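Local coordinates for protein phenol hydroxylase component phL (Pseudomonas stutzeri, PDB 3U52) that probably serves as the mainly helical beta subunit of a multicomponent phenol hydroxylase, supporting the hydroxylation of phenol rather than carrying the catalytic site itself, at residues D[27-30]-D[31-35]; D[14-18]-D[19-23]; D[63-67]-D[68-72]; D[315-318]-D[319-323]; D[214-218]-D[219-223]. All blocks are in the same frame, centred on the assembly; numbering follows the deposited sequence.

Contact 1: residues D[27-30]-D[31-35]; sequences KPAT and RYQEA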
loop_
_atom_site.group_PDB
_atom_site.type_symbol
_atom_site.label_atom_id
_atom_site.label_comp_id
_atom_site.label_asym_id
_atom_site.label_seq_id
_atom_site.Cartn_x
_atom_site.Cartn_y
_atom_site.Cartn_z
ATOM N N LYS D 27 12.276 -23.380 3.002
ATOM C CA LYS D 27 11.032 -22.976 3.617
ATOM C C LYS D 27 10.994 -21.461 3.410
ATOM O O LYS D 27 12.065 -20.851 3.185
ATOM C CB LYS D 27 11.025 -23.349 5.105
ATOM C CG LYS D 27 11.941 -22.501 5.954
ATOM C CD LYS D 27 12.058 -23.073 7.375
ATOM C CE LYS D 27 12.231 -21.968 8.390
ATOM N NZ LYS D 27 13.651 -21.666 8.623
ATOM N N PRO D 28 9.782 -20.845 3.456
ATOM C CA PRO D 28 9.612 -19.385 3.280
ATOM C C PRO D 28 10.473 -18.592 4.239
ATOM O O PRO D 28 10.625 -18.969 5.411
ATOM C CB PRO D 28 8.143 -19.171 3.607
ATOM C CG PRO D 28 7.506 -20.524 3.277
ATOM C CD PRO D 28 8.481 -21.524 3.667
ATOM N N ALA D 29 11.075 -17.525 3.734
ATOM C CA ALA D 29 12.108 -16.802 4.478
ATOM C C ALA D 29 11.559 -15.454 4.946
ATOM O O ALA D 29 10.608 -14.940 4.359
ATOM C CB ALA D 29 13.325 -16.560 3.564
ATOM N N THR D 30 12.197 -14.834 5.941
ATOM C CA THR D 30 11.740 -13.500 6.349
ATOM C C THR D 30 12.216 -12.446 5.347
ATOM O O THR D 30 13.128 -12.699 4.550
ATOM C CB THR D 30 12.229 -13.148 7.734
ATOM O OG1 THR D 30 13.648 -13.057 7.704
ATOM C CG2 THR D 30 11.840 -14.245 8.743
ATOM N N ARG D 31 11.595 -11.270 5.388
ATOM C CA ARG D 31 12.082 -10.123 4.615
ATOM C C ARG D 31 13.542 -9.818 4.990
ATOM O O ARG D 31 14.377 -9.577 4.105
ATOM C CB ARG D 31 11.179 -8.896 4.802
ATOM C CG ARG D 31 9.751 -9.015 4.162
ATOM C CD ARG D 31 9.508 -8.260 2.838
ATOM N NE ARG D 31 8.180 -8.554 2.234
ATOM C CZ ARG D 31 7.971 -9.094 1.011
ATOM N NH1 ARG D 31 8.975 -9.420 0.215
ATOM N NH2 ARG D 31 6.735 -9.328 0.568
ATOM N N TYR D 32 13.854 -9.837 6.289
ATOM C CA TYR D 32 15.232 -9.617 6.753
ATOM C C TYR D 32 16.181 -10.619 6.145
ATOM O O TYR D 32 17.233 -10.217 5.671
ATOM C CB TYR D 32 15.330 -9.637 8.291
ATOM C CG TYR D 32 16.749 -9.424 8.776
ATOM C CD1 TYR D 32 17.360 -8.165 8.702
ATOM C CD2 TYR D 32 17.507 -10.481 9.245
ATOM C CE1 TYR D 32 18.693 -7.988 9.144
ATOM C CE2 TYR D 32 18.821 -10.301 9.676
ATOM C CZ TYR D 32 19.399 -9.058 9.621
ATOM O OH TYR D 32 20.710 -8.924 10.041
ATOM N N GLN D 33 15.818 -11.911 6.144
ATOM C CA GLN D 33 16.696 -12.947 5.581
ATOM C C GLN D 33 16.959 -12.733 4.094
ATOM O O GLN D 33 18.134 -12.694 3.721
ATOM C CB GLN D 33 16.213 -14.369 5.818
ATOM C CG GLN D 33 16.269 -14.770 7.321
ATOM C CD GLN D 33 15.530 -16.060 7.628
ATOM O OE1 GLN D 33 14.498 -16.337 7.053
ATOM N NE2 GLN D 33 16.036 -16.825 8.583
ATOM N N GLU D 34 15.919 -12.576 3.272
ATOM C CA GLU D 34 16.102 -12.370 1.830
ATOM C C GLU D 34 16.914 -11.106 1.481
ATOM O O GLU D 34 17.540 -11.028 0.410
ATOM C CB GLU D 34 14.751 -12.404 1.064
ATOM C CG GLU D 34 14.131 -13.783 1.205
ATOM C CD GLU D 34 12.941 -14.096 0.288
ATOM O OE1 GLU D 34 12.202 -13.187 -0.115
ATOM O OE2 GLU D 34 12.719 -15.312 0.014
ATOM N N ALA D 35 16.889 -10.142 2.382
ATOM C CA ALA D 35 17.494 -8.862 2.110
ATOM C C ALA D 35 18.930 -8.789 2.539
ATOM O O ALA D 35 19.625 -7.884 2.100
ATOM C CB ALA D 35 16.703 -7.727 2.797
HETATM O O HOH W 1 10.613 -16.766 0.942
#
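Gln-33 folds back over Thr-30, and the two close a capping box at the first turn of helix 31-36. CB of Gln-33 lies 3.4 Å from Thr-30 OG1. Gln-33 CG comes closer, 3.2 Å from Thr-30 OG1. Gln-33 CD is 3.5 Å from Thr-30 OG1. Gln-33 OE1, at the tip, accepts from Thr-30 N at 3.0 Å. This bond is nearly straight (170°), with the donor tilted from the carbonyl plane. In return, Thr-30 OG1 accepts from Gln-33 N at 2.9 Å. With chi1 at 65°, OG1 sits between the backbone N and the carbonyl carbon, turned to the helix start. The regular helical bond from Glu-34 N to Thr-30 O follows, at 3.1 Å. Ala-29 CB packs on Glu-34 CG at 3.7 Å. A water bridges Ala-29 N and Glu-34 OE2, and that carboxylate also bonds Thr-16. Helix 18-24 lies beside the cap, with Ile-20 against Ala-29 and Phe-24 against Gln-33. Tyr-32 leans on helix 147-175, while Arg-31 forms a salt bridge to another protein chain.

Contact 2: residues D[14-18]-D[19-23]; sequences RHTYG and HIARR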
loop_
_atom_site.group_PDB
_atom_site.type_symbol
_atom_site.label_atom_id
_atom_site.label_comp_id
_atom_site.label_asym_id
_atom_site.label_seq_id
_atom_site.Cartn_x
_atom_site.Cartn_y
_atom_site.Cartn_z
ATOM N N ARG D 14 9.126 -23.490 -5.574
ATOM C CA ARG D 14 10.118 -23.508 -4.490
ATOM C C ARG D 14 9.740 -22.424 -3.523
ATOM O O ARG D 14 8.855 -21.656 -3.824
ATOM C CB ARG D 14 11.547 -23.316 -5.006
ATOM C CG ARG D 14 11.966 -21.938 -5.464
ATOM C CD ARG D 14 13.185 -22.058 -6.437
ATOM N NE ARG D 14 12.565 -21.656 -7.659
ATOM C CZ ARG D 14 12.687 -22.180 -8.853
ATOM N NH1 ARG D 14 13.530 -23.161 -9.131
ATOM N NH2 ARG D 14 11.956 -21.627 -9.789
ATOM N N HIS D 15 10.384 -22.356 -2.366
ATOM C CA HIS D 15 9.970 -21.400 -1.347
ATOM C C HIS D 15 10.778 -20.117 -1.195
ATOM O O HIS D 15 10.270 -19.139 -0.650
ATOM C CB HIS D 15 10.015 -22.089 -0.002
ATOM C CG HIS D 15 8.879 -23.026 0.214
ATOM N ND1 HIS D 15 9.059 -24.361 0.497
ATOM C CD2 HIS D 15 7.542 -22.825 0.159
ATOM C CE1 HIS D 15 7.881 -24.944 0.621
ATOM N NE2 HIS D 15 6.944 -24.033 0.421
ATOM N N THR D 16 12.067 -20.165 -1.546
ATOM C CA THR D 16 12.926 -18.989 -1.406
ATOM C C THR D 16 14.117 -19.161 -2.370
ATOM O O THR D 16 14.098 -20.097 -3.211
ATOM C CB THR D 16 13.381 -18.755 0.061
ATOM O OG1 THR D 16 14.117 -17.521 0.139
ATOM C CG2 THR D 16 14.269 -19.915 0.530
ATOM N N TYR D 17 15.086 -18.238 -2.300
ATOM C CA TYR D 17 16.295 -18.301 -3.140
ATOM C C TYR D 17 17.256 -19.401 -2.687
ATOM O O TYR D 17 17.286 -19.781 -1.521
ATOM C CB TYR D 17 17.010 -16.945 -3.145
ATOM C CG TYR D 17 16.202 -15.809 -3.688
ATOM C CD1 TYR D 17 15.689 -14.826 -2.826
ATOM C CD2 TYR D 17 15.931 -15.704 -5.041
ATOM C CE1 TYR D 17 14.937 -13.763 -3.304
ATOM C CE2 TYR D 17 15.171 -14.611 -5.553
ATOM C CZ TYR D 17 14.687 -13.656 -4.655
ATOM O OH TYR D 17 13.970 -12.596 -5.116
ATOM N N GLY D 18 18.068 -19.926 -3.610
ATOM C CA GLY D 18 18.996 -21.011 -3.255
ATOM C C GLY D 18 19.950 -20.680 -2.113
ATOM O O GLY D 18 20.187 -21.502 -1.217
ATOM N N HIS D 19 20.533 -19.481 -2.156
ATOM C CA HIS D 19 21.457 -19.064 -1.115
ATOM C C HIS D 19 20.791 -18.961 0.268
ATOM O O HIS D 19 21.408 -19.313 1.292
ATOM C CB HIS D 19 22.216 -17.781 -1.510
ATOM C CG HIS D 19 21.334 -16.635 -1.850
ATOM N ND1 HIS D 19 20.825 -16.422 -3.114
ATOM C CD2 HIS D 19 20.879 -15.619 -1.083
ATOM C CE1 HIS D 19 20.093 -15.321 -3.108
ATOM N NE2 HIS D 19 20.107 -14.818 -1.882
ATOM N N ILE D 20 19.525 -18.548 0.281
ATOM C CA ILE D 20 18.707 -18.549 1.516
ATOM C C ILE D 20 18.415 -20.007 1.965
ATOM O O ILE D 20 18.542 -20.326 3.119
ATOM C CB ILE D 20 17.406 -17.649 1.395
ATOM C CG1 ILE D 20 17.740 -16.208 0.987
ATOM C CG2 ILE D 20 16.534 -17.661 2.704
ATOM C CD1 ILE D 20 18.717 -15.483 1.964
ATOM N N ALA D 21 18.072 -20.881 1.040
ATOM C CA ALA D 21 17.680 -22.235 1.392
ATOM C C ALA D 21 18.867 -23.037 1.890
ATOM O O ALA D 21 18.713 -23.876 2.790
ATOM C CB ALA D 21 17.069 -22.912 0.192
ATOM N N ARG D 22 20.048 -22.788 1.308
ATOM C CA ARG D 22 21.304 -23.354 1.834
ATOM C C ARG D 22 21.570 -23.008 3.283
ATOM O O ARG D 22 21.997 -23.854 4.058
ATOM C CB ARG D 22 22.501 -22.912 0.998
ATOM C CG ARG D 22 22.903 -23.878 -0.002
ATOM C CD ARG D 22 23.907 -23.230 -0.929
ATOM N NE ARG D 22 23.274 -23.134 -2.209
ATOM C CZ ARG D 22 23.238 -22.094 -3.022
ATOM N NH1 ARG D 22 23.842 -20.925 -2.800
ATOM N NH2 ARG D 22 22.576 -22.292 -4.118
ATOM N N ARG D 23 21.333 -21.762 3.644
ATOM C CA ARG D 23 21.619 -21.260 4.981
ATOM C C ARG D 23 20.502 -21.591 5.992
ATOM O O ARG D 23 20.790 -21.925 7.148
ATOM C CB ARG D 23 21.815 -19.743 4.897
ATOM C CG ARG D 23 22.345 -19.117 6.151
ATOM C CD ARG D 23 22.773 -17.674 5.908
ATOM N NE ARG D 23 23.999 -17.487 5.115
ATOM C CZ ARG D 23 25.243 -17.569 5.587
ATOM N NH1 ARG D 23 25.484 -17.888 6.848
ATOM N NH2 ARG D 23 26.262 -17.319 4.779
#
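This is the N-terminal start of helix 18-24, with Tyr-17 at the N-cap position and Thr-16 reaching forward to Ile-20. Tyr-17 O accepts from Ala-21 N at 2.9 Å, opening the helical bonding. Thr-16 crosses Ile-20 at about a right angle, with OG1 3.5 Å from Ile-20 CB. OG1 only packs there; its hydrogen bond goes to Glu-34 of helix 31-36. A valine in place of Thr-16 would probably leave the Glu-34 carboxylate without this partner. The rings of Tyr-17 and His-19 lie side by side, their planes only 7° apart. They are so offset that little of one ring covers the other, with centroids 5.7 Å apart. The touching is done by Tyr-17 CB, 3.5 Å from His-19 CE1. A chi1 of 56° sets the imidazole between the backbone N and carbonyl carbon of His-19 and brings it alongside Tyr-17. Arg-22 forms a salt bridge to another protein chain. Its bent chain lays one guanidinium face on Gly-18 O, which is 3.6 Å from Arg-22 CZ.

Contact 3: residues D[63-67]-D[68-72]; sequences TAIRM and EDWCA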
loop_
_atom_site.group_PDB
_atom_site.type_symbol
_atom_site.label_atom_id
_atom_site.label_comp_id
_atom_site.label_asym_id
_atom_site.label_seq_id
_atom_site.Cartn_x
_atom_site.Cartn_y
_atom_site.Cartn_z
ATOM N N THR D 63 40.272 -6.769 8.076
ATOM C CA THR D 63 40.389 -6.856 9.526
ATOM C C THR D 63 41.238 -8.062 9.939
ATOM O O THR D 63 41.262 -9.065 9.252
ATOM C CB THR D 63 39.004 -6.897 10.217
ATOM O OG1 THR D 63 39.181 -6.852 11.633
ATOM C CG2 THR D 63 38.235 -8.102 9.854
ATOM N N ALA D 64 41.930 -7.928 11.059
ATOM C CA ALA D 64 42.720 -9.038 11.637
ATOM C C ALA D 64 41.823 -10.069 12.337
ATOM O O ALA D 64 42.210 -11.231 12.506
ATOM C CB ALA D 64 43.810 -8.507 12.581
ATOM N N ILE D 65 40.633 -9.639 12.754
ATOM C CA ILE D 65 39.626 -10.542 13.293
ATOM C C ILE D 65 39.293 -11.611 12.271
ATOM O O ILE D 65 39.268 -11.340 11.084
ATOM C CB ILE D 65 38.352 -9.778 13.687
ATOM C CG1 ILE D 65 38.632 -8.819 14.860
ATOM C CG2 ILE D 65 37.251 -10.739 14.065
ATOM C CD1 ILE D 65 38.907 -9.518 16.208
ATOM N N ARG D 66 39.068 -12.835 12.731
ATOM C CA ARG D 66 38.739 -13.963 11.856
ATOM C C ARG D 66 37.433 -14.617 12.281
ATOM O O ARG D 66 37.183 -14.791 13.469
ATOM C CB ARG D 66 39.871 -15.028 11.861
ATOM C CG ARG D 66 41.195 -14.560 11.246
ATOM C CD ARG D 66 41.075 -14.303 9.738
ATOM N NE ARG D 66 41.819 -13.090 9.349
ATOM C CZ ARG D 66 42.853 -13.113 8.531
ATOM N NH1 ARG D 66 43.220 -14.273 8.009
ATOM N NH2 ARG D 66 43.495 -12.005 8.211
ATOM N N MET D 67 36.599 -14.936 11.296
ATOM C CA MET D 67 35.325 -15.637 11.497
ATOM C C MET D 67 35.155 -16.710 10.461
ATOM O O MET D 67 35.313 -16.452 9.252
ATOM C CB MET D 67 34.141 -14.705 11.348
ATOM C CG MET D 67 34.185 -13.541 12.301
ATOM S SD MET D 67 33.761 -13.920 14.002
ATOM C CE MET D 67 31.961 -14.094 13.872
ATOM N N GLU D 68 34.755 -17.891 10.924
ATOM C CA GLU D 68 34.367 -18.960 10.023
ATOM C C GLU D 68 33.282 -18.421 9.092
ATOM O O GLU D 68 33.303 -18.678 7.889
ATOM C CB GLU D 68 33.864 -20.190 10.791
ATOM C CG GLU D 68 33.596 -21.416 9.875
ATOM C CD GLU D 68 32.259 -22.136 10.199
ATOM O OE1 GLU D 68 32.302 -23.254 10.778
ATOM O OE2 GLU D 68 31.168 -21.581 9.874
ATOM N N ASP D 69 32.369 -17.621 9.637
ATOM C CA ASP D 69 31.216 -17.150 8.856
ATOM C C ASP D 69 30.763 -15.765 9.337
ATOM O O ASP D 69 30.175 -15.674 10.387
ATOM C CB ASP D 69 30.097 -18.188 9.005
ATOM C CG ASP D 69 28.912 -17.908 8.121
ATOM O OD1 ASP D 69 28.900 -16.866 7.429
ATOM O OD2 ASP D 69 27.971 -18.749 8.134
ATOM N N TRP D 70 31.038 -14.692 8.589
ATOM C CA TRP D 70 30.660 -13.337 9.065
ATOM C C TRP D 70 29.137 -13.087 9.231
ATOM O O TRP D 70 28.725 -12.183 9.966
ATOM C CB TRP D 70 31.286 -12.240 8.207
ATOM C CG TRP D 70 32.637 -11.800 8.677
ATOM C CD1 TRP D 70 33.844 -12.051 8.065
ATOM C CD2 TRP D 70 32.935 -11.026 9.859
ATOM N NE1 TRP D 70 34.869 -11.481 8.799
ATOM C CE2 TRP D 70 34.345 -10.850 9.898
ATOM C CE3 TRP D 70 32.151 -10.491 10.900
ATOM C CZ2 TRP D 70 34.988 -10.152 10.933
ATOM C CZ3 TRP D 70 32.781 -9.782 11.920
ATOM C CH2 TRP D 70 34.205 -9.631 11.933
ATOM N N CYS D 71 28.313 -13.858 8.510
ATOM C CA CYS D 71 26.848 -13.925 8.752
ATOM C C CYS D 71 26.415 -14.530 10.091
ATOM O O CYS D 71 25.226 -14.527 10.395
ATOM C CB CYS D 71 26.151 -14.701 7.651
ATOM S SG CYS D 71 26.408 -13.925 6.110
ATOM N N ALA D 72 27.354 -15.062 10.880
ATOM C CA ALA D 72 27.093 -15.301 12.296
ATOM C C ALA D 72 26.690 -13.986 12.993
ATOM O O ALA D 72 25.959 -13.998 13.998
ATOM C CB ALA D 72 28.334 -15.867 12.989
HETATM O O HOH W 2 38.046 -11.412 8.678
#
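Ile-65 O and Trp-70 NE1 share one water, which links the two segments of the loop. The water donates to Ile-65 O at 2.7 Å and accepts from Trp-70 NE1 at 3.2 Å. It sits at the indole edge, in the ring plane. The face of the same ring is taken by Met-67. Its CG stands over the six-membered ring, 3.6 Å from Trp-70 CE2, and makes a CH-pi contact only 9° off the ring normal. Met-67 SD is farther up on nearly the same line, 4.8 Å from the six-ring centroid of Trp-70, as a distant Met-aromatic contact. The methionine chain bends at chi2 (-76°) and again at chi3 (-75°), which carries CE on to Ala-72 CB at 4.1 Å. Ile-65 CG2 meets Trp-70 CH2 at 3.9 Å, and Thr-63 CG2 meets Trp-70 CZ2 at 4.0 Å. Replacing the tryptophan by an alanine would probably leave Met-67 CG without its ring face and the water without its indole N-H. The loop, between helices 31-36 and 81-105, runs into a short 3-10 turn at 70-72, where Ala-72 N bonds Asp-69 O. Trp-70 also meets Trp-211 and Phe-212 of helix 211-240 and Val-271 of helix 251-274. Ile-65 packs on helix 276-302, and Asp-69 forms a salt bridge to Arg-23 of helix 18-24.

Contact 4: residues D[315-318]-D[319-323]; sequences AELS and ARLKK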
loop_
_atom_site.group_PDB
_atom_site.type_symbol
_atom_site.label_atom_id
_atom_site.label_comp_id
_atom_site.label_asym_id
_atom_site.label_seq_id
_atom_site.Cartn_x
_atom_site.Cartn_y
_atom_site.Cartn_z
ATOM N N ALA D 315 32.523 2.224 34.694
ATOM C CA ALA D 315 32.203 1.001 35.416
ATOM C C ALA D 315 31.098 0.275 34.664
ATOM O O ALA D 315 31.137 -0.937 34.532
ATOM C CB ALA D 315 31.744 1.317 36.853
ATOM N N GLU D 316 30.104 1.025 34.191
ATOM C CA GLU D 316 29.028 0.450 33.364
ATOM C C GLU D 316 29.550 -0.214 32.063
ATOM O O GLU D 316 29.207 -1.362 31.770
ATOM C CB GLU D 316 27.934 1.489 33.109
ATOM C CG GLU D 316 27.243 1.982 34.414
ATOM C CD GLU D 316 26.391 3.268 34.223
ATOM O OE1 GLU D 316 25.990 3.911 35.237
ATOM O OE2 GLU D 316 26.122 3.630 33.052
ATOM N N LEU D 317 30.432 0.468 31.326
ATOM C CA LEU D 317 31.124 -0.163 30.184
ATOM C C LEU D 317 31.926 -1.421 30.567
ATOM O O LEU D 317 31.931 -2.418 29.844
ATOM C CB LEU D 317 32.035 0.840 29.456
ATOM C CG LEU D 317 32.826 0.291 28.258
ATOM C CD1 LEU D 317 31.840 -0.162 27.178
ATOM C CD2 LEU D 317 33.843 1.322 27.703
ATOM N N SER D 318 32.611 -1.370 31.710
ATOM C CA SER D 318 33.364 -2.518 32.220
ATOM C C SER D 318 32.498 -3.767 32.442
ATOM O O SER D 318 32.887 -4.879 32.036
ATOM C CB SER D 318 34.076 -2.159 33.519
ATOM O OG SER D 318 35.092 -3.108 33.766
ATOM N N ALA D 319 31.343 -3.557 33.086
ATOM C CA ALA D 319 30.350 -4.606 33.365
ATOM C C ALA D 319 29.869 -5.188 32.066
ATOM O O ALA D 319 29.745 -6.408 31.935
ATOM C CB ALA D 319 29.166 -4.046 34.142
ATOM N N ARG D 320 29.610 -4.302 31.103
ATOM C CA ARG D 320 29.204 -4.710 29.753
ATOM C C ARG D 320 30.280 -5.580 29.083
ATOM O O ARG D 320 29.967 -6.642 28.596
ATOM C CB ARG D 320 28.818 -3.466 28.940
ATOM C CG ARG D 320 28.441 -3.659 27.462
ATOM C CD ARG D 320 28.055 -2.296 26.826
ATOM N NE ARG D 320 27.821 -2.440 25.392
ATOM C CZ ARG D 320 27.706 -1.426 24.537
ATOM N NH1 ARG D 320 27.808 -0.177 24.967
ATOM N NH2 ARG D 320 27.490 -1.681 23.248
ATOM N N LEU D 321 31.555 -5.168 29.110
ATOM C CA LEU D 321 32.632 -5.930 28.479
ATOM C C LEU D 321 32.850 -7.320 29.108
ATOM O O LEU D 321 33.220 -8.254 28.405
ATOM C CB LEU D 321 33.949 -5.133 28.456
ATOM C CG LEU D 321 34.005 -3.926 27.507
ATOM C CD1 LEU D 321 35.264 -3.036 27.691
ATOM C CD2 LEU D 321 33.826 -4.330 26.039
ATOM N N LYS D 322 32.609 -7.438 30.419
ATOM C CA LYS D 322 32.680 -8.724 31.136
ATOM C C LYS D 322 31.776 -9.792 30.554
ATOM O O LYS D 322 32.147 -10.958 30.554
ATOM C CB LYS D 322 32.394 -8.560 32.629
ATOM C CG LYS D 322 33.662 -8.277 33.421
ATOM C CD LYS D 322 33.380 -7.901 34.883
ATOM C CE LYS D 322 34.681 -7.514 35.561
ATOM N NZ LYS D 322 34.508 -6.229 36.315
ATOM N N LYS D 323 30.620 -9.399 30.026
ATOM C CA LYS D 323 29.742 -10.327 29.297
ATOM C C LYS D 323 30.409 -11.000 28.094
ATOM O O LYS D 323 30.019 -12.108 27.711
ATOM C CB LYS D 323 28.477 -9.613 28.811
ATOM C CG LYS D 323 27.472 -9.278 29.917
ATOM C CD LYS D 323 26.269 -8.476 29.333
ATOM C CE LYS D 323 24.973 -8.615 30.198
ATOM N NZ LYS D 323 23.676 -8.308 29.429
#
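Leu-317 and Leu-321 pack against each other one turn apart on the buried side of helix 307-322. Leu-317 CG is 4.2 Å from Leu-321 CD1, and the two chains meet at a slant. Leu-321 also lays CG 3.5 Å from Leu-317 O. Its own CG lies beside its backbone N (chi1 -70°), which turns the branch back along the helix toward Leu-317. The backbone fixes this spacing with four bonds of the i to i+4 kind. Ala-319 N gives to Ala-315 O at 3.0 Å, and Arg-320 N to Glu-316 O at 3.0 Å. Leu-321 N gives to Leu-317 O at 2.9 Å, and Lys-322 N to Ser-318 O at 3.0 Å. The chain of Lys-322 runs back past Ser-318 O, with CG 3.8 Å from that oxygen. Farther out, polar side chains tie the helix down. Ser-318 OG is within hydrogen-bonding reach of the backbone oxygens of Ser-328 and Gly-330 in the C-terminal tail, which must share its one proton. Arg-320, fully extended from CG to NE, reaches Asn-265 on helix 251-274, and Glu-316 forms a salt bridge to Lys-233 on helix 211-240. Leu-317 presses on Leu-221 and Met-225 of that same helix, and Leu-321 on Ile-286 of helix 276-302. The arrangement is that of an amphipathic alpha helix, the last in the chain, lying with its apolar side on a helical core.

Contact 5: residues D[214-218]-D[219-223]; sequences LTLVQ and NILID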
loop_
_atom_site.group_PDB
_atom_site.type_symbol
_atom_site.label_atom_id
_atom_site.label_comp_id
_atom_site.label_asym_id
_atom_site.label_seq_id
_atom_site.Cartn_x
_atom_site.Cartn_y
_atom_site.Cartn_z
ATOM N N LEU D 214 38.136 -0.308 14.365
ATOM C CA LEU D 214 37.353 0.919 14.272
ATOM C C LEU D 214 35.935 0.808 14.849
ATOM O O LEU D 214 35.514 1.698 15.600
ATOM C CB LEU D 214 37.292 1.431 12.824
ATOM C CG LEU D 214 36.831 2.870 12.638
ATOM C CD1 LEU D 214 37.526 3.890 13.508
ATOM C CD2 LEU D 214 36.944 3.219 11.174
ATOM N N THR D 215 35.193 -0.254 14.510
ATOM C CA THR D 215 33.827 -0.368 15.071
ATOM C C THR D 215 33.838 -0.487 16.609
ATOM O O THR D 215 33.005 0.123 17.305
ATOM C CB THR D 215 32.968 -1.478 14.385
ATOM O OG1 THR D 215 31.597 -1.240 14.697
ATOM C CG2 THR D 215 33.283 -2.855 14.886
ATOM N N LEU D 216 34.775 -1.279 17.125
ATOM C CA LEU D 216 35.002 -1.449 18.555
ATOM C C LEU D 216 35.252 -0.115 19.243
ATOM O O LEU D 216 34.639 0.185 20.251
ATOM C CB LEU D 216 36.217 -2.374 18.785
ATOM C CG LEU D 216 36.779 -2.518 20.224
ATOM C CD1 LEU D 216 35.764 -3.169 21.124
ATOM C CD2 LEU D 216 37.990 -3.383 20.180
ATOM N N VAL D 217 36.179 0.672 18.717
ATOM C CA VAL D 217 36.572 1.938 19.356
ATOM C C VAL D 217 35.438 2.943 19.304
ATOM O O VAL D 217 35.081 3.562 20.333
ATOM C CB VAL D 217 37.812 2.546 18.662
ATOM C CG1 VAL D 217 38.150 3.900 19.280
ATOM C CG2 VAL D 217 38.995 1.567 18.775
ATOM N N GLN D 218 34.901 3.132 18.100
ATOM C CA GLN D 218 33.785 4.045 17.873
ATOM C C GLN D 218 32.447 3.599 18.530
ATOM O O GLN D 218 31.836 4.332 19.326
ATOM C CB GLN D 218 33.550 4.251 16.366
ATOM C CG GLN D 218 32.407 5.256 16.059
ATOM C CD GLN D 218 32.755 6.682 16.583
ATOM O OE1 GLN D 218 33.466 7.383 15.925
ATOM N NE2 GLN D 218 32.200 7.100 17.721
ATOM N N ASN D 219 32.001 2.408 18.170
ATOM C CA ASN D 219 30.637 1.986 18.458
ATOM C C ASN D 219 30.453 1.347 19.829
ATOM O O ASN D 219 29.325 1.293 20.305
ATOM C CB ASN D 219 30.075 1.097 17.314
ATOM C CG ASN D 219 29.977 1.854 15.961
ATOM O OD1 ASN D 219 30.417 1.353 14.921
ATOM N ND2 ASN D 219 29.439 3.072 15.984
ATOM N N ILE D 220 31.549 0.861 20.460
ATOM C CA ILE D 220 31.497 0.286 21.807
ATOM C C ILE D 220 32.199 1.215 22.826
ATOM O O ILE D 220 31.568 1.711 23.766
ATOM C CB ILE D 220 32.165 -1.167 21.922
ATOM C CG1 ILE D 220 31.715 -2.154 20.817
ATOM C CG2 ILE D 220 31.958 -1.769 23.346
ATOM C CD1 ILE D 220 30.229 -2.242 20.642
ATOM N N LEU D 221 33.495 1.446 22.639
ATOM C CA LEU D 221 34.284 2.181 23.653
ATOM C C LEU D 221 33.944 3.679 23.780
ATOM O O LEU D 221 33.618 4.138 24.869
ATOM C CB LEU D 221 35.788 1.969 23.464
ATOM C CG LEU D 221 36.333 0.523 23.455
ATOM C CD1 LEU D 221 37.854 0.581 23.179
ATOM C CD2 LEU D 221 35.984 -0.341 24.700
ATOM N N ILE D 222 33.972 4.443 22.698
ATOM C CA ILE D 222 33.639 5.866 22.811
ATOM C C ILE D 222 32.135 6.068 23.156
ATOM O O ILE D 222 31.789 6.686 24.156
ATOM C CB ILE D 222 34.035 6.630 21.536
ATOM C CG1 ILE D 222 35.587 6.711 21.425
ATOM C CG2 ILE D 222 33.479 8.033 21.572
ATOM C CD1 ILE D 222 36.071 7.008 20.030
ATOM N N ASP D 223 31.259 5.487 22.342
ATOM C CA ASP D 223 29.811 5.632 22.527
ATOM C C ASP D 223 29.344 5.047 23.855
ATOM O O ASP D 223 28.451 5.600 24.479
ATOM C CB ASP D 223 29.049 4.967 21.365
ATOM C CG ASP D 223 29.248 5.702 20.018
ATOM O OD1 ASP D 223 29.952 6.752 19.940
ATOM O OD2 ASP D 223 28.714 5.206 18.992
#
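The amide of Gln-218 and the carboxylate of Asp-223 are turned 41° against each other. Gln-218 NE2 gives to Asp-223 OD1 at 3.2 Å. The oxygen lies close to the amide plane, but the nitrogen meets it from above the carboxylate plane. Asp-223 OD2 pairs with Arg-160. Asn-219 OD1 accepts from Thr-215 OG1 at 2.9 Å, in the carbonyl plane and on a lone pair. Asn-137 also bonds that OD1, and His-153 bonds the threonine hydroxyl, so these buried polar groups have several partners. OG1 lies anti to the Thr-215 backbone N (chi1 -163°), which directs it to Asn-219. The backbone widens here. Leu-216 O accepts from both Ile-220 N at 3.2 Å and Leu-221 N at 2.9 Å. The second bond is the straighter, at 170°. Ile-222 N then gives to Val-217 O at 2.8 Å and Asp-223 N to Gln-218 O at 3.3 Å, each again five residues apart. Val-217 CG1 packs on Ile-222 CD1 at 3.8 Å. Helices 126-143, 196-205, 251-274 and 276-302 surround the turn. Bonds from residue i+5 back to i define a pi-type turn, set here in a buried part of the long helix 211-240.

Contacts 1 and 2 are successive helix starts with centres 9 Å apart. Glu-34 OE2 and Thr-16 OG1 lie 2.6 Å apart between them, and Gln-33 O packs on Ile-20 CD1 at 3.3 Å. Contact 2 reaches contact 3 through the salt bridge from Arg-23 NH1 to Asp-69 OD2, at 2.9 Å. Contacts 3 and 5 do not touch; their nearest atoms are about 7 Å apart. Contacts 4 and 5 pack directly, with Leu-317 CD1 3.9 Å from Ile-220 O. The Glu-316 side chain of contact 4 is about 8 Å from a bound xenon, and that of Asp-223 of contact 5 about 10 Å from one. Arg-320 touches Tyr-257, a residue of a xenon pocket.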